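Local coordinates for intestinal fatty acid binding protein (Rattus norvegicus, PDB 1ICM), which binds long-chain fatty acids, here myristate, inside a beta-barrel and probably serves their uptake and transport in intestinal cells, at residues 13-16 with 17-20; 70-73 with 74-78; 93-96 with 97-100. All blocks are in the same frame, centred on the assembly; numbering follows the deposited sequence.

Overall arrangement
Each contact is local, made between neighbouring segments, and the three follow one another along the chain without crossing or nesting. Contact 1 comes first, on helix 14-21, the opening helix of the helix-turn-helix that follows strand 4-12. Contact 2 closes the hairpin turn between strands 68-71 and 77-85, and contact 3 closes the loop from strand 88-95 towards strand 101-109. Contacts 2 and 3 touch: E77 O lies 2.9 Å from V96 N, a probable hydrogen bond between adjacent strands, and their centres are about 11 Å apart. Contacts 1 and 2 have centres about 16 Å apart and do not touch directly, yet both reach the same myristate.

Contact 1: residues 13-16 with 17-20; sequences NYEK and FMEK. With MYR (myristic acid), chain B.
M18 lies over one face of the Y14 ring, one helical turn further along the chain. Its methyl CE stands 3.8 Å from the centroid of the Y14 ring, 27° off the normal, a CH-pi contact displaced toward the ring's rim, while SD at 4.2 Å from the same centroid adds a Met-aromatic contact. The bend at chi3 (-84°) brings CE back over the ring beside SD. Both side chains also meet the ligand: Y14 OH is 3.1 Å from C12 of myristate, and M18 SD is 3.8 Å from C14, the terminal methyl. F17 joins more loosely, with CD1 4.4 Å from Y14 CE1.

On the solvent side, K16 and E19 run alongside each other in the same direction. K16 NZ meets the syn lone pair of E19 OE1 at 2.6 Å, a short salt bridge three residues apart.

Behind these side chains, four consecutive i to i+4 backbone bonds set the spacing, beginning with F17 N to N13 O at 3.2 Å. N13 occupies the N-cap position, but its side chain does no capping: ND2 bonds instead to the carbonyl oxygen of E123. The buried side of the helix packs on the barrel end, with Y14 touching R126 and Y117, F17 touching A124 and Y119, so that the helix spans strands 112-119 and 122-130 beside the tail of the fatty acid.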
loop_
_atom_site.group_PDB
_atom_site.type_symbol
_atom_site.label_atom_id
_atom_site.label_comp_id
_atom_site.label_asym_id
_atom_site.label_seq_id
_atom_site.Cartn_x
_atom_site.Cartn_y
_atom_site.Cartn_z
ATOM N N ASN A 13 -9.632 -5.875 9.044
ATOM C CA ASN A 13 -8.616 -6.765 9.596
ATOM C C ASN A 13 -7.217 -6.223 9.598
ATOM O O ASN A 13 -6.240 -6.977 9.561
ATOM C CB ASN A 13 -8.646 -8.046 8.762
ATOM C CG ASN A 13 -8.258 -9.282 9.542
ATOM O OD1 ASN A 13 -8.633 -9.468 10.723
ATOM N ND2 ASN A 13 -7.491 -10.128 8.849
ATOM N N TYR A 14 -7.044 -4.887 9.634
ATOM C CA TYR A 14 -5.728 -4.306 9.582
ATOM C C TYR A 14 -4.857 -4.575 10.819
ATOM O O TYR A 14 -3.627 -4.763 10.752
ATOM C CB TYR A 14 -5.939 -2.808 9.229
ATOM C CG TYR A 14 -4.669 -2.117 8.829
ATOM C CD1 TYR A 14 -3.774 -2.722 7.944
ATOM C CD2 TYR A 14 -4.330 -0.855 9.311
ATOM C CE1 TYR A 14 -2.592 -2.107 7.523
ATOM C CE2 TYR A 14 -3.164 -0.219 8.891
ATOM C CZ TYR A 14 -2.273 -0.832 8.007
ATOM O OH TYR A 14 -1.129 -0.179 7.585
ATOM N N GLU A 15 -5.464 -4.572 11.992
ATOM C CA GLU A 15 -4.607 -4.825 13.136
ATOM C C GLU A 15 -4.044 -6.230 13.159
ATOM O O GLU A 15 -2.891 -6.365 13.502
ATOM C CB GLU A 15 -5.264 -4.535 14.506
ATOM C CG GLU A 15 -5.378 -3.017 14.811
ATOM C CD GLU A 15 -6.130 -2.733 16.085
ATOM O OE1 GLU A 15 -5.975 -3.408 17.086
ATOM O OE2 GLU A 15 -6.974 -1.717 15.987
ATOM N N LYS A 16 -4.836 -7.252 12.805
ATOM C CA LYS A 16 -4.359 -8.633 12.783
ATOM C C LYS A 16 -3.255 -8.737 11.742
ATOM O O LYS A 16 -2.234 -9.406 11.921
ATOM C CB LYS A 16 -5.482 -9.585 12.422
ATOM C CG LYS A 16 -6.188 -10.171 13.634
ATOM C CD LYS A 16 -5.304 -11.109 14.463
ATOM C CE LYS A 16 -5.843 -11.475 15.847
ATOM N NZ LYS A 16 -4.816 -11.839 16.848
ATOM N N PHE A 17 -3.436 -8.035 10.628
ATOM C CA PHE A 17 -2.415 -8.068 9.591
ATOM C C PHE A 17 -1.108 -7.485 10.108
ATOM O O PHE A 17 -0.006 -8.021 9.897
ATOM C CB PHE A 17 -2.924 -7.337 8.317
ATOM C CG PHE A 17 -1.850 -7.215 7.266
ATOM C CD1 PHE A 17 -0.923 -6.176 7.268
ATOM C CD2 PHE A 17 -1.750 -8.188 6.272
ATOM C CE1 PHE A 17 0.068 -6.080 6.296
ATOM C CE2 PHE A 17 -0.749 -8.135 5.304
ATOM C CZ PHE A 17 0.167 -7.088 5.329
ATOM N N MET A 18 -1.218 -6.343 10.833
ATOM C CA MET A 18 0.006 -5.743 11.363
ATOM C C MET A 18 0.672 -6.621 12.430
ATOM O O MET A 18 1.891 -6.665 12.518
ATOM C CB MET A 18 -0.295 -4.376 12.001
ATOM C CG MET A 18 -0.559 -3.352 10.909
ATOM S SD MET A 18 -0.653 -1.640 11.530
ATOM C CE MET A 18 -2.378 -1.624 12.047
ATOM N N GLU A 19 -0.130 -7.322 13.214
ATOM C CA GLU A 19 0.409 -8.232 14.243
ATOM C C GLU A 19 1.279 -9.306 13.586
ATOM O O GLU A 19 2.377 -9.614 14.031
ATOM C CB GLU A 19 -0.750 -8.916 14.982
ATOM C CG GLU A 19 -0.364 -9.956 16.040
ATOM C CD GLU A 19 -1.578 -10.370 16.856
ATOM O OE1 GLU A 19 -2.323 -11.272 16.247
ATOM O OE2 GLU A 19 -1.873 -9.910 17.947
ATOM N N LYS A 20 0.803 -9.874 12.476
ATOM C CA LYS A 20 1.543 -10.891 11.733
ATOM C C LYS A 20 2.898 -10.443 11.201
ATOM O O LYS A 20 3.874 -11.199 11.141
ATOM C CB LYS A 20 0.668 -11.379 10.580
ATOM C CG LYS A 20 0.959 -12.786 10.080
ATOM C CD LYS A 20 0.460 -13.916 10.965
ATOM C CE LYS A 20 0.912 -15.278 10.441
ATOM N NZ LYS A 20 0.331 -16.368 11.230
HETATM C C1 MYR B . 3.110 2.193 -3.531
HETATM O O1 MYR B . 2.453 3.166 -2.994
HETATM O O2 MYR B . 2.770 1.735 -4.592
HETATM C C2 MYR B . 4.319 1.704 -2.742
HETATM C C3 MYR B . 4.242 0.260 -2.284
HETATM C C4 MYR B . 3.103 -0.038 -1.315
HETATM C C5 MYR B . 3.064 -1.475 -0.795
HETATM C C6 MYR B . 2.165 -1.577 0.439
HETATM C C7 MYR B . 2.600 -2.587 1.490
HETATM C C8 MYR B . 2.462 -1.985 2.887
HETATM C C9 MYR B . 1.800 -2.935 3.858
HETATM C C10 MYR B . 1.168 -2.240 5.052
HETATM C C11 MYR B . 2.107 -2.233 6.242
HETATM C C12 MYR B . 1.745 -1.292 7.377
HETATM C C13 MYR B . 2.838 -1.324 8.432
HETATM C C14 MYR B . 2.505 -0.607 9.729
#

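Contact 2: residues 70-73 with 74-78; sequences YSLA and DGTEL. With MYR (myristic acid), chain B.
Y70 and L78 pair across the two strands as an antiparallel hydrogen-bonded pair, with Y70 N to L78 O at 3.0 Å and L78 N to Y70 O at 2.9 Å. Their side chains lie alongside, pointing the same way on the ligand side of the sheet, and L78 CD1 meets the edge of the Y70 ring. With CG anti to the backbone N (chi1 168°), the tyrosine presents a face to the myristate: C3 sits 3.8 Å above the ring plane, over its centre. Its hydroxyl is hydrogen-bonded to E51.

S71 pairs with E77 in the next, non-hydrogen-bonded position. Here the side chains are on the other face of the sheet, and S71 OG packs against the methylene E77 CG.

L72 begins a type I turn that ends at G75. Its N bonds almost straight to T76 O, whereas its carbonyl receives G75 N from above the carbonyl plane, 55° out of it. The side chain runs alongside that of T76, with CD1 against T76 CB; both methyls also meet the myristate, CD2 at C8 and CD1 at C11, each at 3.9 Å.

A73 carries the chain into D74, whose OD1 receives T76 N at 3.0 Å from above the carboxylate plane, an Asx turn. D74 CG lies between its own backbone N and carbonyl carbon (chi1 75°), which turns the carboxylate back across the turn. G75 follows with a positive phi, where a side chain would jam against the preceding carbonyl oxygen.

The chemistry divides the hairpin in two: a turn fixed by polar bonds at its exposed end, and an apolar inner side on which Y70 and L72 contact the acyl chain by packing alone, as suits a hydrocarbon ligand.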
loop_
_atom_site.group_PDB
_atom_site.type_symbol
_atom_site.label_atom_id
_atom_site.label_comp_id
_atom_site.label_asym_id
_atom_site.label_seq_id
_atom_site.Cartn_x
_atom_site.Cartn_y
_atom_site.Cartn_z
ATOM N N TYR A 70 10.947 -0.393 -1.568
ATOM C CA TYR A 70 10.115 0.483 -0.789
ATOM C C TYR A 70 10.214 0.095 0.687
ATOM O O TYR A 70 10.208 -1.073 1.023
ATOM C CB TYR A 70 8.666 0.312 -1.258
ATOM C CG TYR A 70 7.612 0.946 -0.365
ATOM C CD1 TYR A 70 7.316 2.305 -0.435
ATOM C CD2 TYR A 70 6.877 0.160 0.521
ATOM C CE1 TYR A 70 6.337 2.879 0.376
ATOM C CE2 TYR A 70 5.898 0.715 1.337
ATOM C CZ TYR A 70 5.625 2.081 1.274
ATOM O OH TYR A 70 4.632 2.601 2.085
ATOM N N SER A 71 10.307 1.047 1.603
ATOM C CA SER A 71 10.366 0.727 3.026
ATOM C C SER A 71 9.137 1.180 3.766
ATOM O O SER A 71 8.570 2.245 3.505
ATOM C CB SER A 71 11.459 1.497 3.756
ATOM O OG SER A 71 12.712 1.169 3.197
ATOM N N LEU A 72 8.731 0.376 4.718
ATOM C CA LEU A 72 7.603 0.698 5.565
ATOM C C LEU A 72 8.057 1.751 6.578
ATOM O O LEU A 72 9.245 1.972 6.733
ATOM C CB LEU A 72 7.122 -0.507 6.374
ATOM C CG LEU A 72 6.788 -1.692 5.498
ATOM C CD1 LEU A 72 5.997 -2.691 6.348
ATOM C CD2 LEU A 72 6.010 -1.164 4.288
ATOM N N ALA A 73 7.100 2.386 7.248
ATOM C CA ALA A 73 7.311 3.444 8.225
ATOM C C ALA A 73 8.263 3.017 9.318
ATOM O O ALA A 73 9.054 3.812 9.848
ATOM C CB ALA A 73 5.975 3.781 8.858
ATOM N N ASP A 74 8.171 1.732 9.626
ATOM C CA ASP A 74 9.021 1.142 10.651
ATOM C C ASP A 74 10.388 0.707 10.176
ATOM O O ASP A 74 11.082 0.088 10.952
ATOM C CB ASP A 74 8.406 -0.073 11.383
ATOM C CG ASP A 74 8.382 -1.341 10.587
ATOM O OD1 ASP A 74 8.575 -1.152 9.312
ATOM O OD2 ASP A 74 8.180 -2.452 11.056
ATOM N N GLY A 75 10.766 0.955 8.929
ATOM C CA GLY A 75 12.041 0.520 8.430
ATOM C C GLY A 75 12.078 -0.849 7.710
ATOM O O GLY A 75 13.107 -1.103 7.087
ATOM N N THR A 76 11.049 -1.720 7.763
ATOM C CA THR A 76 11.028 -3.044 7.085
ATOM C C THR A 76 11.142 -2.844 5.592
ATOM O O THR A 76 10.334 -2.105 4.994
ATOM C CB THR A 76 9.711 -3.746 7.381
ATOM O OG1 THR A 76 9.678 -4.002 8.762
ATOM C CG2 THR A 76 9.518 -5.027 6.589
ATOM N N GLU A 77 12.174 -3.410 4.987
ATOM C CA GLU A 77 12.386 -3.214 3.543
ATOM C C GLU A 77 11.754 -4.263 2.618
ATOM O O GLU A 77 11.796 -5.457 2.925
ATOM C CB GLU A 77 13.867 -2.959 3.240
ATOM C CG GLU A 77 14.276 -1.595 3.817
ATOM C CD GLU A 77 15.744 -1.408 4.079
ATOM O OE1 GLU A 77 16.567 -2.327 4.133
ATOM O OE2 GLU A 77 16.022 -0.136 4.244
ATOM N N LEU A 78 11.159 -3.818 1.497
ATOM C CA LEU A 78 10.519 -4.724 0.545
ATOM C C LEU A 78 11.100 -4.405 -0.826
ATOM O O LEU A 78 11.614 -3.297 -1.074
ATOM C CB LEU A 78 8.998 -4.375 0.352
ATOM C CG LEU A 78 8.156 -4.169 1.599
ATOM C CD1 LEU A 78 6.727 -3.944 1.163
ATOM C CD2 LEU A 78 8.146 -5.464 2.368
HETATM C C1 MYR B . 3.110 2.193 -3.531
HETATM O O1 MYR B . 2.453 3.166 -2.994
HETATM O O2 MYR B . 2.770 1.735 -4.592
HETATM C C2 MYR B . 4.319 1.704 -2.742
HETATM C C3 MYR B . 4.242 0.260 -2.284
HETATM C C4 MYR B . 3.103 -0.038 -1.315
HETATM C C5 MYR B . 3.064 -1.475 -0.795
HETATM C C6 MYR B . 2.165 -1.577 0.439
HETATM C C7 MYR B . 2.600 -2.587 1.490
HETATM C C8 MYR B . 2.462 -1.985 2.887
HETATM C C9 MYR B . 1.800 -2.935 3.858
HETATM C C10 MYR B . 1.168 -2.240 5.052
HETATM C C11 MYR B . 2.107 -2.233 6.242
HETATM C C12 MYR B . 1.745 -1.292 7.377
HETATM C C13 MYR B . 2.838 -1.324 8.432
HETATM C C14 MYR B . 2.505 -0.607 9.729
#

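Contact 3: residues 93-96 with 97-100; sequences FKRV and DNGK
R95 and D97 meet side-on through two nitrogens, each taking a separate carboxylate oxygen. The guanidinium and carboxylate planes are only 13° apart. R95 NE reaches D97 OD1 at 3.0 Å and R95 NH2 reaches D97 OD2 at 2.7 Å, both on syn lone pairs and close to the guanidinium plane. A bend at chi3 of R95 (55°) folds the guanidinium back toward the loop. From the other partner's side, the first torsion of D97 folds its carboxylate over its own main chain, toward the R95 side chain.

The N98 side chain lies over one face of the guanidinium, its amide plane inclined to that group by 33°. N98 also donates its backbone N to D97 OD1 at 2.6 Å, from above the carboxylate plane, so this oxygen takes two bonds.

Main-chain bonds close the loop beneath: R95 N to K100 O at 3.0 Å, and G99 N to R95 O at 2.9 Å, a distinctly bent bond. G99 has positive phi, which favours glycine.

R95 NH1 also bonds to the carbonyl oxygen of M21, tying this loop to the end of helix 14-21. With a methionine in place of this arginine, the D97 carboxylate would probably lose its charged mate and the M21 carbonyl this donor. Charge pairing and a shared carboxylate oxygen thus add to the two main-chain bonds in shaping a surface loop without regular structure.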
loop_
_atom_site.group_PDB
_atom_site.type_symbol
_atom_site.label_atom_id
_atom_site.label_comp_id
_atom_site.label_asym_id
_atom_site.label_seq_id
_atom_site.Cartn_x
_atom_site.Cartn_y
_atom_site.Cartn_z
ATOM N N PHE A 93 5.510 -8.425 -4.036
ATOM C CA PHE A 93 6.637 -8.004 -3.207
ATOM C C PHE A 93 7.187 -9.118 -2.304
ATOM O O PHE A 93 6.539 -10.131 -2.067
ATOM C CB PHE A 93 6.189 -6.855 -2.280
ATOM C CG PHE A 93 5.795 -5.634 -3.075
ATOM C CD1 PHE A 93 6.771 -4.787 -3.597
ATOM C CD2 PHE A 93 4.437 -5.408 -3.309
ATOM C CE1 PHE A 93 6.359 -3.693 -4.368
ATOM C CE2 PHE A 93 4.009 -4.301 -4.044
ATOM C CZ PHE A 93 4.995 -3.467 -4.577
ATOM N N LYS A 94 8.389 -8.838 -1.826
ATOM C CA LYS A 94 9.114 -9.738 -0.934
ATOM C C LYS A 94 9.794 -8.903 0.146
ATOM O O LYS A 94 10.373 -7.868 -0.184
ATOM C CB LYS A 94 10.309 -10.276 -1.731
ATOM C CG LYS A 94 10.597 -11.757 -1.611
ATOM C CD LYS A 94 10.210 -12.520 -2.876
ATOM C CE LYS A 94 9.612 -13.893 -2.593
ATOM N NZ LYS A 94 9.632 -14.764 -3.775
ATOM N N ARG A 95 9.762 -9.368 1.404
ATOM C CA ARG A 95 10.445 -8.724 2.529
ATOM C C ARG A 95 11.907 -9.062 2.357
ATOM O O ARG A 95 12.195 -10.235 2.194
ATOM C CB ARG A 95 9.968 -9.333 3.856
ATOM C CG ARG A 95 8.625 -8.761 4.318
ATOM C CD ARG A 95 8.166 -9.178 5.714
ATOM N NE ARG A 95 9.165 -8.890 6.760
ATOM C CZ ARG A 95 8.832 -8.664 8.048
ATOM N NH1 ARG A 95 7.560 -8.657 8.500
ATOM N NH2 ARG A 95 9.840 -8.436 8.912
ATOM N N VAL A 96 12.837 -8.139 2.366
ATOM C CA VAL A 96 14.205 -8.518 2.164
ATOM C C VAL A 96 14.792 -9.253 3.361
ATOM O O VAL A 96 15.749 -9.981 3.164
ATOM C CB VAL A 96 15.000 -7.244 1.952
ATOM C CG1 VAL A 96 16.503 -7.486 1.847
ATOM C CG2 VAL A 96 14.448 -6.538 0.721
ATOM N N ASP A 97 14.244 -9.074 4.574
ATOM C CA ASP A 97 14.827 -9.757 5.718
ATOM C C ASP A 97 14.609 -11.270 5.721
ATOM O O ASP A 97 15.560 -12.062 5.749
ATOM C CB ASP A 97 14.327 -9.140 7.040
ATOM C CG ASP A 97 12.832 -9.042 7.187
ATOM O OD1 ASP A 97 12.057 -9.401 6.325
ATOM O OD2 ASP A 97 12.441 -8.532 8.345
ATOM N N ASN A 98 13.329 -11.635 5.728
ATOM C CA ASN A 98 12.827 -12.979 5.787
ATOM C C ASN A 98 12.433 -13.633 4.465
ATOM O O ASN A 98 12.066 -14.818 4.481
ATOM C CB ASN A 98 11.834 -13.151 6.955
ATOM C CG ASN A 98 10.470 -12.528 6.708
ATOM O OD1 ASN A 98 9.622 -12.357 7.614
ATOM N ND2 ASN A 98 10.229 -12.228 5.442
ATOM N N GLY A 99 12.488 -12.895 3.339
ATOM C CA GLY A 99 12.145 -13.455 2.050
ATOM C C GLY A 99 10.695 -13.870 1.828
ATOM O O GLY A 99 10.324 -14.515 0.856
ATOM N N LYS A 100 9.823 -13.507 2.732
ATOM C CA LYS A 100 8.427 -13.862 2.636
ATOM C C LYS A 100 7.685 -12.973 1.645
ATOM O O LYS A 100 8.050 -11.836 1.452
ATOM C CB LYS A 100 7.762 -14.000 4.001
ATOM C CG LYS A 100 8.308 -15.286 4.630
ATOM C CD LYS A 100 8.191 -15.413 6.142
ATOM C CE LYS A 100 8.516 -16.810 6.644
ATOM N NZ LYS A 100 7.529 -17.803 6.188
#